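Local coordinates for Roadblock/LAMTOR2 domain-containing protein (Streptomyces avermitilis, PDB 3LEQ) that is of unknown function but adopts the Roadblock/LC7 fold, a small domain in which helices pack on an antiparallel sheet, at residues L8-V13 / K34-L39. Numbering follows the deposited sequence. Where two conformers were deposited one is given.
Sequences LLTGLV and KSTGFL
Leu-9 meets Lys-34 where the edge strand 31-34 ends: in one of its two deposited conformers, Leu-9 CD1 comes to 3.6 Å from Lys-34 N, while the lysine side chain leaves the helix behind and reaches along its own loop, NZ donating to the carbonyl O of Phe-38 (3.0 Å). The two backbones come nearest at Ser-35, whose CA is 4.2 Å from that of Thr-10. Its CB rests 3.6 Å from Val-13 CG2, and its OG, lying between the backbone N and the carbonyl carbon (chi1 41°), bonds to Ala-22 N on the adjacent strand. At Thr-36 the contact turns polar. Its backbone N donates to Thr-10 OG1 (3.0 Å, N-H...O 150°), an oxygen placed by a chi1 of -50° beside the threonine's own N and also bonded to Asp-6 O one helical turn back. The two threonine side chains cross at about a right angle, Thr-36 CG2 approaching Thr-10 OG1 closely (3.1 Å) without bonding and Thr-10 CG2 lying 3.4 Å from Thr-36 OG1. A valine in place of Thr-10 would probably leave the Thr-36 amide without its acceptor and Asp-6 O without the hydroxyl. The Ser-35 to Phe-38 type I turn leads on toward helix 40-55. Helix 4-15 thus meets the strand-to-helix link of the Roadblock/LC7 domain around one hydroxyl, flanked by leucine and valine carbons; donating within its helix and accepting from the loop limits its rotation.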
loop_
_atom_site.group_PDB
_atom_site.type_symbol
_atom_site.label_atom_id
_atom_site.label_comp_id
_atom_site.label_asym_id
_atom_site.label_seq_id
_atom_site.Cartn_x
_atom_site.Cartn_y
_atom_site.Cartn_z
ATOM N N LEU A 8 -5.483 0.614 -10.953
ATOM C CA LEU A 8 -4.214 -0.082 -10.727
ATOM C C LEU A 8 -4.100 -0.708 -9.333
ATOM O O LEU A 8 -3.698 -1.877 -9.204
ATOM C CB LEU A 8 -3.011 0.835 -10.997
ATOM C CG LEU A 8 -2.571 1.010 -12.451
ATOM C CD1 LEU A 8 -1.349 1.899 -12.498
ATOM C CD2 LEU A 8 -2.283 -0.347 -13.136
ATOM N N LEU A 9 -4.440 0.081 -8.302
ATOM C CA LEU A 9 -4.403 -0.380 -6.913
ATOM C C LEU A 9 -5.428 -1.481 -6.681
ATOM O O LEU A 9 -5.138 -2.473 -6.019
ATOM C CB LEU A 9 -4.659 0.780 -5.945
ATOM C CG LEU A 9 -3.611 1.891 -5.857
ATOM C CD1 LEU A 9 -4.089 2.968 -4.908
ATOM C CD2 LEU A 9 -2.280 1.334 -5.379
ATOM N N THR A 10 -6.636 -1.299 -7.223
ATOM C CA THR A 10 -7.696 -2.305 -7.077
ATOM C C THR A 10 -7.265 -3.589 -7.799
ATOM O O THR A 10 -7.494 -4.697 -7.310
ATOM C CB THR A 10 -9.057 -1.775 -7.593
ATOM O OG1 THR A 10 -9.306 -0.498 -7.007
ATOM C CG2 THR A 10 -10.226 -2.738 -7.242
ATOM N N GLY A 11 -6.599 -3.411 -8.937
ATOM C CA GLY A 11 -6.068 -4.509 -9.745
ATOM C C GLY A 11 -5.022 -5.315 -8.998
ATOM O O GLY A 11 -5.062 -6.545 -9.010
ATOM N N LEU A 12 -4.098 -4.623 -8.330
ATOM C CA LEU A 12 -3.119 -5.297 -7.465
ATOM C C LEU A 12 -3.825 -6.162 -6.410
ATOM O O LEU A 12 -3.482 -7.325 -6.223
ATOM C CB LEU A 12 -2.217 -4.277 -6.770
ATOM C CG LEU A 12 -1.248 -4.825 -5.723
ATOM C CD1 LEU A 12 -0.097 -5.555 -6.407
ATOM C CD2 LEU A 12 -0.721 -3.708 -4.815
ATOM N N VAL A 13 -4.801 -5.579 -5.721
ATOM C CA VAL A 13 -5.514 -6.293 -4.648
ATOM C C VAL A 13 -6.270 -7.511 -5.207
ATOM O O VAL A 13 -6.280 -8.591 -4.590
ATOM C CB VAL A 13 -6.494 -5.355 -3.897
ATOM C CG1 VAL A 13 -7.464 -6.157 -3.008
ATOM C CG2 VAL A 13 -5.741 -4.322 -3.092
ATOM N N LYS A 34 -6.761 4.844 -3.410
ATOM C CA LYS A 34 -6.917 3.603 -2.632
ATOM C C LYS A 34 -7.601 2.513 -3.449
ATOM O O LYS A 34 -8.332 2.817 -4.399
ATOM C CB LYS A 34 -7.690 3.858 -1.325
ATOM C CG LYS A 34 -9.141 4.277 -1.544
ATOM C CD LYS A 34 -9.824 4.704 -0.269
ATOM C CE LYS A 34 -11.194 5.323 -0.570
ATOM N NZ LYS A 34 -12.211 4.277 -0.913
ATOM N N SER A 35 -7.365 1.249 -3.094
ATOM C CA SER A 35 -8.135 0.150 -3.685
ATOM C C SER A 35 -9.627 0.318 -3.341
ATOM O O SER A 35 -9.968 0.664 -2.212
ATOM C CB SER A 35 -7.598 -1.219 -3.253
ATOM O OG SER A 35 -7.240 -1.242 -1.881
ATOM N N THR A 36 -10.501 0.069 -4.316
ATOM C CA THR A 36 -11.902 0.529 -4.238
ATOM C C THR A 36 -12.795 -0.140 -3.161
ATOM O O THR A 36 -13.890 0.449 -2.758
ATOM C CB THR A 36 -12.594 0.534 -5.633
ATOM O OG1 THR A 36 -12.815 -0.811 -6.092
ATOM C CG2 THR A 36 -11.759 1.297 -6.648
ATOM N N GLY A 37 -12.342 -1.353 -2.697
ATOM C CA GLY A 37 -13.045 -2.026 -1.586
ATOM C C GLY A 37 -12.466 -1.737 -0.199
ATOM O O GLY A 37 -12.749 -2.473 0.765
ATOM N N PHE A 38 -11.669 -0.660 -0.106
ATOM C CA PHE A 38 -11.012 -0.233 1.134
ATOM C C PHE A 38 -11.706 1.044 1.615
ATOM O O PHE A 38 -11.473 2.117 1.057
ATOM C CB PHE A 38 -9.532 0.045 0.824
ATOM C CG PHE A 38 -8.596 0.059 2.027
ATOM C CD1 PHE A 38 -7.384 0.741 1.946
ATOM C CD2 PHE A 38 -8.893 -0.609 3.202
ATOM C CE1 PHE A 38 -6.479 0.761 3.014
ATOM C CE2 PHE A 38 -8.003 -0.592 4.273
ATOM C CZ PHE A 38 -6.792 0.102 4.184
ATOM N N LEU A 39 -12.573 0.924 2.625
ATOM C CA LEU A 39 -13.342 2.068 3.148
ATOM C C LEU A 39 -12.454 3.232 3.591
ATOM O O LEU A 39 -11.326 3.026 4.026
ATOM C CB LEU A 39 -14.212 1.634 4.325
ATOM C CG LEU A 39 -15.469 0.813 4.035
ATOM C CD1 LEU A 39 -16.018 0.252 5.336
ATOM C CD2 LEU A 39 -16.516 1.662 3.333
#